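PDB 3KH8: MaoC-like dehydratase from Phytophthora Capsici, which probably catalyses the reversible hydration of trans-2-enoyl-CoA thioesters to (3R)-3-hydroxyacyl-CoAs, as do its relatives of the hydratase 2 family. Local coordinates for residues A[52-56]-A[57-61]; A[235-238]-A[239-242]; A[247-250]-A[251-255]. All coordinates share one frame; numbering follows the deposited sequence.

Overall arrangement
All three contacts are local and lie at or near helix starts, but their surroundings differ. Contact 1, where strand 48-54 turns into helix 56-65, is buried and polar: an amide and a carboxylate bond to backbone N-H groups beside the second subunit. Contact 2, along the short helix 236-241, lies at the surface and rests mainly on backbone bonds, with a loose pair of opposite charges outside. Contact 3, at the start of helix 251-266, is buried and largely apolar on its side-chain face. Its centre lies about 15 Å from that of contact 2, and the two meet where Pro247 packs on Ala239. Contact 1 is separate from both, in the N-terminal hydratase 2 part of the chain.

Contact 1: residues A[52-56]-A[57-61]; sequences ATYNQ and RDLLM
Asn55 and Asp58, their CA atoms 5.3 Å apart, stand where the extended chain of strand 48-54 bends into the first turn of helix 56-65, and Gln56 O accepts from Leu60 N (3.1 Å) as that turn closes. Two side chains bond crosswise to each other's backbone. Asn55 OD1 takes the N-H of Asp58 at 3.0 Å, almost straight out from the amide carbonyl. In return Asp58 OD2 takes the N-H of Asn55 at 2.8 Å, on the anti side of the carboxylate and nearly linear at 172°. Asn55 can reach forward because its CG lies between the backbone N and the carbonyl carbon (chi1 61°), which swings the amide over the start of the helix. The amide and carboxylate planes end only 9° apart, with Asn55 OD1 and Asp58 OD2 3.1 Å from one another; each oxygen has a backbone N-H to offset what would otherwise probably be repulsion. Gln98 NE2 also bonds Asp58 OD2, while Asp58 OD1 forms a salt bridge with Arg57 of the second subunit, matched by the reciprocal pair. Beside this polar cluster, Leu59 lays CD2 obliquely against the Tyr54 ring, 3.8 Å from CD1 of Tyr54, and Tyr54 OH is hydrogen-bonded to Asp137 O. Side-chain-to-backbone bonds running both ways between the N-cap residue and the third residue after it make a capping box, here placed at a dimer interface with its carboxylate shared between the helix end and the neighbouring subunit.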
ATOM      1  N   ALA A  52      -0.193 -13.625  15.840  1.00 20.84           N
ATOM      2  CA  ALA A  52      -0.029 -12.640  14.777  1.00 20.29           C
ATOM      3  C   ALA A  52       0.695 -13.273  13.599  1.00 19.86           C
ATOM      4  O   ALA A  52       1.656 -14.029  13.774  1.00 19.83           O
ATOM      5  CB  ALA A  52       0.723 -11.417  15.282  1.00 20.29           C
ATOM      6  N   THR A  53       0.219 -12.961  12.400  1.00 19.06           N
ATOM      7  CA  THR A  53       0.773 -13.514  11.172  1.00 18.25           C
ATOM      8  C   THR A  53       0.937 -12.399  10.148  1.00 17.51           C
ATOM      9  O   THR A  53       0.059 -11.550   9.997  1.00 17.50           O
ATOM     10  CB  THR A  53      -0.137 -14.644  10.623  1.00 18.48           C
ATOM     11  OG1 THR A  53      -0.180 -15.716  11.574  1.00 18.57           O
ATOM     12  CG2 THR A  53       0.375 -15.186   9.289  1.00 18.52           C
ATOM     13  N   TYR A  54       2.082 -12.399   9.474  1.00 16.72           N
ATOM     14  CA  TYR A  54       2.366 -11.461   8.392  1.00 16.15           C
ATOM     15  C   TYR A  54       2.968 -12.251   7.237  1.00 15.61           C
ATOM     16  O   TYR A  54       3.638 -13.265   7.457  1.00 15.42           O
ATOM     17  CB  TYR A  54       3.361 -10.381   8.856  1.00 16.00           C
ATOM     18  CG  TYR A  54       4.738 -10.933   9.172  1.00 16.14           C
ATOM     19  CD1 TYR A  54       5.763 -10.905   8.221  1.00 15.86           C
ATOM     20  CD2 TYR A  54       5.007 -11.512  10.412  1.00 15.91           C
ATOM     21  CE1 TYR A  54       7.016 -11.430   8.503  1.00 16.03           C
ATOM     22  CE2 TYR A  54       6.256 -12.037  10.701  1.00 15.99           C
ATOM     23  CZ  TYR A  54       7.252 -11.998   9.747  1.00 16.23           C
ATOM     24  OH  TYR A  54       8.487 -12.528  10.041  1.00 16.56           O
ATOM     25  N   ASN A  55       2.728 -11.794   6.010  1.00 15.02           N
ATOM     26  CA  ASN A  55       3.454 -12.328   4.858  1.00 14.40           C
ATOM     27  C   ASN A  55       4.383 -11.276   4.249  1.00 14.38           C
ATOM     28  O   ASN A  55       4.428 -10.140   4.729  1.00 13.79           O
ATOM     29  CB  ASN A  55       2.511 -12.982   3.821  1.00 14.19           C
ATOM     30  CG  ASN A  55       1.490 -12.014   3.220  1.00 13.62           C
ATOM     31  OD1 ASN A  55       1.742 -10.820   3.067  1.00 13.13           O
ATOM     32  ND2 ASN A  55       0.329 -12.550   2.852  1.00 12.63           N
ATOM     33  N   GLN A  56       5.140 -11.662   3.221  1.00 14.27           N
ATOM     34  CA  GLN A  56       6.046 -10.738   2.537  1.00 14.52           C
ATOM     35  C   GLN A  56       5.335  -9.487   2.044  1.00 13.92           C
ATOM     36  O   GLN A  56       5.847  -8.376   2.189  1.00 14.04           O
ATOM     37  CB  GLN A  56       6.710 -11.411   1.342  1.00 14.78           C
ATOM     38  CG  GLN A  56       7.901 -12.244   1.684  1.00 17.17           C
ATOM     39  CD  GLN A  56       8.846 -12.385   0.517  1.00 19.00           C
ATOM     40  OE1 GLN A  56       8.416 -12.470  -0.638  1.00 19.93           O
ATOM     41  NE2 GLN A  56      10.140 -12.398   0.806  1.00 18.07           N
ATOM     42  N   ARG A  57       4.165  -9.677   1.445  1.00 13.34           N
ATOM     43  CA  ARG A  57       3.382  -8.567   0.908  1.00 12.83           C
ATOM     44  C   ARG A  57       3.027  -7.544   1.997  1.00 12.51           C
ATOM     45  O   ARG A  57       3.067  -6.341   1.744  1.00 12.29           O
ATOM     46  CB  ARG A  57       2.130  -9.096   0.205  1.00 12.99           C
ATOM     47  CG  ARG A  57       1.249  -8.043  -0.443  1.00 13.13           C
ATOM     48  CD  ARG A  57       0.155  -8.721  -1.238  1.00 13.99           C
ATOM     49  NE  ARG A  57      -0.786  -7.782  -1.837  1.00 15.16           N
ATOM     50  CZ  ARG A  57      -2.069  -7.698  -1.499  1.00 16.90           C
ATOM     51  NH1 ARG A  57      -2.566  -8.501  -0.562  1.00 18.70           N
ATOM     52  NH2 ARG A  57      -2.864  -6.824  -2.104  1.00 17.23           N
ATOM     53  N   ASP A  58       2.704  -8.019   3.203  1.00 12.16           N
ATOM     54  CA  ASP A  58       2.458  -7.123   4.340  1.00 11.91           C
ATOM     55  C   ASP A  58       3.677  -6.251   4.649  1.00 11.61           C
ATOM     56  O   ASP A  58       3.529  -5.083   4.999  1.00 11.69           O
ATOM     57  CB  ASP A  58       2.054  -7.907   5.598  1.00 11.90           C
ATOM     58  CG  ASP A  58       0.758  -8.686   5.419  1.00 12.46           C
ATOM     59  OD1 ASP A  58      -0.216  -8.132   4.860  1.00 11.96           O
ATOM     60  OD2 ASP A  58       0.716  -9.858   5.854  1.00 13.37           O
ATOM     61  N   LEU A  59       4.871  -6.832   4.532  1.00 11.29           N
ATOM     62  CA  LEU A  59       6.118  -6.100   4.768  1.00 11.06           C
ATOM     63  C   LEU A  59       6.326  -4.986   3.742  1.00 10.86           C
ATOM     64  O   LEU A  59       6.704  -3.864   4.101  1.00 10.63           O
ATOM     65  CB  LEU A  59       7.323  -7.053   4.770  1.00 11.10           C
ATOM     66  CG  LEU A  59       7.383  -8.173   5.820  1.00 11.53           C
ATOM     67  CD1 LEU A  59       8.652  -9.006   5.639  1.00 11.26           C
ATOM     68  CD2 LEU A  59       7.312  -7.628   7.234  1.00 11.22           C
ATOM     69  N   LEU A  60       6.067  -5.301   2.472  1.00 10.52           N
ATOM     70  CA  LEU A  60       6.129  -4.316   1.390  1.00 10.35           C
ATOM     71  C   LEU A  60       5.105  -3.199   1.578  1.00 10.42           C
ATOM     72  O   LEU A  60       5.426  -2.024   1.395  1.00  9.84           O
ATOM     73  CB  LEU A  60       5.938  -4.994   0.023  1.00 10.37           C
ATOM     74  CG  LEU A  60       6.925  -6.109  -0.366  1.00  9.84           C
ATOM     75  CD1 LEU A  60       6.571  -6.733  -1.713  1.00  9.53           C
ATOM     76  CD2 LEU A  60       8.353  -5.591  -0.402  1.00 11.11           C
ATOM     77  N   MET A  61       3.881  -3.572   1.953  1.00 10.75           N
ATOM     78  CA  MET A  61       2.799  -2.610   2.179  1.00 11.41           C
ATOM     79  C   MET A  61       3.122  -1.645   3.318  1.00 10.91           C
ATOM     80  O   MET A  61       2.785  -0.459   3.254  1.00 10.90           O
ATOM     81  CB  MET A  61       1.486  -3.339   2.479  1.00 12.09           C
ATOM     82  CG  MET A  61       0.943  -4.171   1.308  1.00 15.27           C
ATOM     83  SD  MET A  61      -0.581  -5.058   1.717  1.00 23.23           S
ATOM     84  CE  MET A  61      -1.553  -3.733   2.430  1.00 19.92           C
TER

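Contact 2: residues A[235-238]-A[239-242]; sequences DPEI and AKSV
Lys240 N bonds to Pro236 O at 2.7 Å, a short and nearly linear link (171°) in a series of i to i+4 backbone bonds. Before it, Ala239 N reaches Asp235 O at 3.0 Å. After it, Ser241 N meets Glu237 O at 2.9 Å, but from above the carbonyl plane and with a more bent N-H angle of 135°. The N-terminal end is held by a side chain: Asp235, the N-cap, turns OD1 forward over the first turn to accept from Glu237 N at 3.0 Å, with CG anti to its own backbone N (chi1 -172°) and the donor above the carboxylate plane. Short helix 236-241 thus begins with an aspartate cap and a proline in the first position, where the missing N-H costs no helical bond. By sequence, the stretch from Asp235 to Ala239 closes the hydratase 2 motif, whose last position is a small residue, here the buried Ala239. Van der Waals contacts are modest. The methyl of Ala239 lies over Pro236 O and packs on Pro247 of the following loop, while Ile238 touches Ser231 and Val242 touches Leu232. The aliphatic run of Lys240 passes along the Pro236 carbonyl, CG 3.4 Å from Pro236 O. Charge enters through Glu237 and Lys240, whose side chains cross obliquely on the exposed face. Glu237 is bent at chi2, bringing OE2 to 4.2 Å from Lys240 NZ, too far apart for a salt bridge. On the second subunit, Tyr75 packs against Asp235 and Leu71 against Pro236.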
ATOM      1  N   ASP A 235     -11.326  10.103   7.838  1.00 26.08           N
ATOM      2  CA  ASP A 235     -12.631  10.759   7.733  1.00 27.50           C
ATOM      3  C   ASP A 235     -12.545  12.187   8.275  1.00 28.57           C
ATOM      4  O   ASP A 235     -12.399  12.378   9.485  1.00 28.35           O
ATOM      5  CB  ASP A 235     -13.694   9.951   8.494  1.00 27.49           C
ATOM      6  CG  ASP A 235     -15.122  10.459   8.264  1.00 27.99           C
ATOM      7  OD1 ASP A 235     -15.325  11.575   7.735  1.00 29.02           O
ATOM      8  OD2 ASP A 235     -16.062   9.723   8.624  1.00 28.28           O
ATOM      9  N   PRO A 236     -12.638  13.193   7.380  1.00 29.81           N
ATOM     10  CA  PRO A 236     -12.527  14.600   7.784  1.00 30.86           C
ATOM     11  C   PRO A 236     -13.591  15.007   8.800  1.00 32.00           C
ATOM     12  O   PRO A 236     -13.323  15.846   9.662  1.00 32.33           O
ATOM     13  CB  PRO A 236     -12.730  15.368   6.471  1.00 30.77           C
ATOM     14  CG  PRO A 236     -12.466  14.383   5.393  1.00 30.52           C
ATOM     15  CD  PRO A 236     -12.909  13.062   5.937  1.00 29.91           C
ATOM     16  N   GLU A 237     -14.778  14.410   8.703  1.00 33.22           N
ATOM     17  CA  GLU A 237     -15.879  14.710   9.623  1.00 34.35           C
ATOM     18  C   GLU A 237     -15.601  14.226  11.045  1.00 34.70           C
ATOM     19  O   GLU A 237     -15.933  14.913  12.009  1.00 34.70           O
ATOM     20  CB  GLU A 237     -17.207  14.144   9.102  1.00 34.58           C
ATOM     21  CG  GLU A 237     -17.746  14.855   7.858  1.00 36.05           C
ATOM     22  CD  GLU A 237     -17.893  16.361   8.049  1.00 38.19           C
ATOM     23  OE1 GLU A 237     -18.667  16.785   8.939  1.00 38.93           O
ATOM     24  OE2 GLU A 237     -17.232  17.121   7.306  1.00 39.11           O
ATOM     25  N   ILE A 238     -14.987  13.049  11.163  1.00 35.25           N
ATOM     26  CA  ILE A 238     -14.541  12.511  12.453  1.00 35.86           C
ATOM     27  C   ILE A 238     -13.370  13.334  13.006  1.00 36.34           C
ATOM     28  O   ILE A 238     -13.249  13.516  14.220  1.00 36.44           O
ATOM     29  CB  ILE A 238     -14.140  11.008  12.340  1.00 35.87           C
ATOM     30  CG1 ILE A 238     -15.327  10.143  11.879  1.00 36.05           C
ATOM     31  CG2 ILE A 238     -13.539  10.478  13.652  1.00 35.82           C
ATOM     32  CD1 ILE A 238     -16.504  10.055  12.857  1.00 36.25           C
ATOM     33  N   ALA A 239     -12.517  13.825  12.109  1.00 36.83           N
ATOM     34  CA  ALA A 239     -11.384  14.671  12.489  1.00 37.37           C
ATOM     35  C   ALA A 239     -11.855  16.039  12.989  1.00 37.77           C
ATOM     36  O   ALA A 239     -11.449  16.483  14.066  1.00 37.77           O
ATOM     37  CB  ALA A 239     -10.429  14.831  11.325  1.00 37.13           C
ATOM     38  N   LYS A 240     -12.715  16.691  12.206  1.00 38.23           N
ATOM     39  CA  LYS A 240     -13.329  17.968  12.590  1.00 38.83           C
ATOM     40  C   LYS A 240     -14.146  17.830  13.870  1.00 38.97           C
ATOM     41  O   LYS A 240     -14.246  18.773  14.656  1.00 39.12           O
ATOM     42  CB  LYS A 240     -14.218  18.509  11.468  1.00 38.90           C
ATOM     43  CG  LYS A 240     -13.460  19.146  10.314  1.00 39.80           C
ATOM     44  CD  LYS A 240     -14.406  19.493   9.174  1.00 41.22           C
ATOM     45  CE  LYS A 240     -13.659  20.105   8.002  1.00 42.16           C
ATOM     46  NZ  LYS A 240     -14.562  20.327   6.837  1.00 42.96           N
ATOM     47  N   SER A 241     -14.721  16.642  14.061  1.00 39.17           N
ATOM     48  CA  SER A 241     -15.504  16.298  15.247  1.00 39.35           C
ATOM     49  C   SER A 241     -14.730  16.477  16.553  1.00 39.32           C
ATOM     50  O   SER A 241     -15.304  16.894  17.563  1.00 39.52           O
ATOM     51  CB  SER A 241     -16.030  14.861  15.126  1.00 39.37           C
ATOM     52  OG  SER A 241     -16.218  14.253  16.392  1.00 40.17           O
ATOM     53  N   VAL A 242     -13.437  16.163  16.527  1.00 39.12           N
ATOM     54  CA  VAL A 242     -12.592  16.239  17.722  1.00 38.82           C
ATOM     55  C   VAL A 242     -11.629  17.435  17.715  1.00 38.65           C
ATOM     56  O   VAL A 242     -10.732  17.520  18.557  1.00 38.69           O
ATOM     57  CB  VAL A 242     -11.823  14.913  17.984  1.00 38.94           C
ATOM     58  CG1 VAL A 242     -12.777  13.819  18.453  1.00 38.86           C
ATOM     59  CG2 VAL A 242     -11.044  14.472  16.744  1.00 38.92           C
TER

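Contact 3: residues A[247-250]-A[251-255]; sequences PILH and GLCSM
The start of helix 251-266, the long helix about which the antiparallel sheet of a hot-dog domain curls, is set by His250 and the residues that follow it. His250 is the N-cap. Its carbonyl oxygen takes two N-H groups of the first turn. Ser254 N bonds to His250 O at 3.3 Å, nearly linear at 167°. Cys253 N gives the same oxygen a weak, more bent bond at 3.1 Å. At the root of the side chain, His250 CB lies 3.9 Å from Cys253 CB, while the ring is turned off the helix. With CG beside the backbone N (chi1 -60°), the ring stacks on His233 and meets Tyr223 edge to face, and its NE2 is hydrogen-bonded to Asp228 O. These three partners all belong to the hydratase 2 sequence motif, so the turn ties the central helix directly to the segment that probably contains the active site. Leu249 supplies the apolar side of the contact. Its CG points away from the backbone N (chi1 -178°), which carries both methyls forward alongside the helix. CD1 approaches Cys253 SG at 3.8 Å, and CD2 is about equally far from thiol and hydroxyl, 4.1 Å from Cys253 SG and 3.9 Å from Ser254 OG. Cys253 turns its sulfur toward these methyls and also packs on Tyr223. Elsewhere round the helix, Ser254 lies against Ile316 and Val317 of strand 314-324, whereas Leu252 touches His125 and Gln128 of strand 123-132. Upstream, Ile248 O accepts from His233 ND1, and Leu249 is joined to Cys285 by a backbone hydrogen bond.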
ATOM      1  N   PRO A 247      -7.969  15.250   8.827  1.00 27.99           N
ATOM      2  CA  PRO A 247      -7.444  14.057   9.500  1.00 26.56           C
ATOM      3  C   PRO A 247      -5.955  14.190   9.832  1.00 25.02           C
ATOM      4  O   PRO A 247      -5.218  14.858   9.107  1.00 24.98           O
ATOM      5  CB  PRO A 247      -7.660  12.952   8.464  1.00 26.56           C
ATOM      6  CG  PRO A 247      -8.844  13.407   7.684  1.00 27.57           C
ATOM      7  CD  PRO A 247      -8.691  14.901   7.585  1.00 28.02           C
ATOM      8  N   ILE A 248      -5.530  13.572  10.928  1.00 23.32           N
ATOM      9  CA  ILE A 248      -4.111  13.561  11.298  1.00 21.70           C
ATOM     10  C   ILE A 248      -3.420  12.274  10.843  1.00 20.41           C
ATOM     11  O   ILE A 248      -4.059  11.225  10.732  1.00 20.20           O
ATOM     12  CB  ILE A 248      -3.905  13.771  12.823  1.00 21.74           C
ATOM     13  CG1 ILE A 248      -4.512  12.609  13.627  1.00 21.80           C
ATOM     14  CG2 ILE A 248      -4.480  15.126  13.260  1.00 21.60           C
ATOM     15  CD1 ILE A 248      -4.059  12.541  15.075  1.00 22.14           C
ATOM     16  N   LEU A 249      -2.116  12.361  10.579  1.00 18.63           N
ATOM     17  CA  LEU A 249      -1.318  11.186  10.250  1.00 17.28           C
ATOM     18  C   LEU A 249      -1.119  10.348  11.508  1.00 16.27           C
ATOM     19  O   LEU A 249      -0.994  10.898  12.600  1.00 16.25           O
ATOM     20  CB  LEU A 249       0.039  11.602   9.660  1.00 16.76           C
ATOM     21  CG  LEU A 249       1.028  10.520   9.203  1.00 17.04           C
ATOM     22  CD1 LEU A 249       0.482   9.703   8.012  1.00 16.35           C
ATOM     23  CD2 LEU A 249       2.381  11.135   8.859  1.00 15.43           C
ATOM     24  N   HIS A 250      -1.109   9.026  11.347  1.00 15.09           N
ATOM     25  CA  HIS A 250      -0.843   8.095  12.450  1.00 14.12           C
ATOM     26  C   HIS A 250       0.461   8.469  13.130  1.00 13.60           C
ATOM     27  O   HIS A 250       1.471   8.666  12.458  1.00 13.14           O
ATOM     28  CB  HIS A 250      -0.677   6.662  11.931  1.00 13.92           C
ATOM     29  CG  HIS A 250      -1.875   6.110  11.217  1.00 13.75           C
ATOM     30  ND1 HIS A 250      -2.326   6.611  10.014  1.00 13.38           N
ATOM     31  CD2 HIS A 250      -2.673   5.056  11.508  1.00 13.14           C
ATOM     32  CE1 HIS A 250      -3.368   5.907   9.609  1.00 12.79           C
ATOM     33  NE2 HIS A 250      -3.603   4.961  10.502  1.00 13.28           N
ATOM     34  N   GLY A 251       0.444   8.562  14.461  1.00 13.01           N
ATOM     35  CA  GLY A 251       1.673   8.769  15.228  1.00 12.58           C
ATOM     36  C   GLY A 251       2.735   7.712  14.950  1.00 12.33           C
ATOM     37  O   GLY A 251       3.927   8.021  14.878  1.00 12.07           O
ATOM     38  N   LEU A 252       2.305   6.462  14.778  1.00 12.09           N
ATOM     39  CA  LEU A 252       3.242   5.373  14.492  1.00 11.88           C
ATOM     40  C   LEU A 252       3.876   5.465  13.098  1.00 12.03           C
ATOM     41  O   LEU A 252       4.973   4.947  12.884  1.00 11.95           O
ATOM     42  CB  LEU A 252       2.590   4.003  14.712  1.00 11.69           C
ATOM     43  CG  LEU A 252       2.414   3.583  16.178  1.00 11.60           C
ATOM     44  CD1 LEU A 252       1.557   2.311  16.283  1.00 11.42           C
ATOM     45  CD2 LEU A 252       3.771   3.391  16.863  1.00 10.73           C
ATOM     46  N   CYS A 253       3.186   6.117  12.162  1.00 12.11           N
ATOM     47  CA  CYS A 253       3.751   6.389  10.836  1.00 12.54           C
ATOM     48  C   CYS A 253       4.888   7.418  10.956  1.00 12.43           C
ATOM     49  O   CYS A 253       5.967   7.232  10.391  1.00 12.20           O
ATOM     50  CB  CYS A 253       2.665   6.871   9.866  1.00 12.65           C
ATOM     51  SG  CYS A 253       3.245   7.169   8.155  1.00 13.63           S
ATOM     52  N   SER A 254       4.641   8.489  11.710  1.00 12.44           N
ATOM     53  CA  SER A 254       5.685   9.470  12.046  1.00 12.63           C
ATOM     54  C   SER A 254       6.889   8.801  12.704  1.00 12.33           C
ATOM     55  O   SER A 254       8.037   9.139  12.409  1.00 12.57           O
ATOM     56  CB  SER A 254       5.129  10.559  12.975  1.00 12.35           C
ATOM     57  OG  SER A 254       4.149  11.328  12.306  1.00 13.96           O
ATOM     58  N   MET A 255       6.618   7.853  13.596  1.00 12.24           N
ATOM     59  CA  MET A 255       7.676   7.086  14.243  1.00 12.31           C
ATOM     60  C   MET A 255       8.446   6.269  13.203  1.00 12.11           C
ATOM     61  O   MET A 255       9.670   6.139  13.294  1.00 12.09           O
ATOM     62  CB  MET A 255       7.097   6.178  15.332  1.00 12.25           C
ATOM     63  CG  MET A 255       8.154   5.510  16.218  1.00 12.93           C
ATOM     64  SD  MET A 255       7.401   4.489  17.490  1.00 13.59           S
ATOM     65  CE  MET A 255       8.843   3.921  18.391  1.00 12.80           C
TER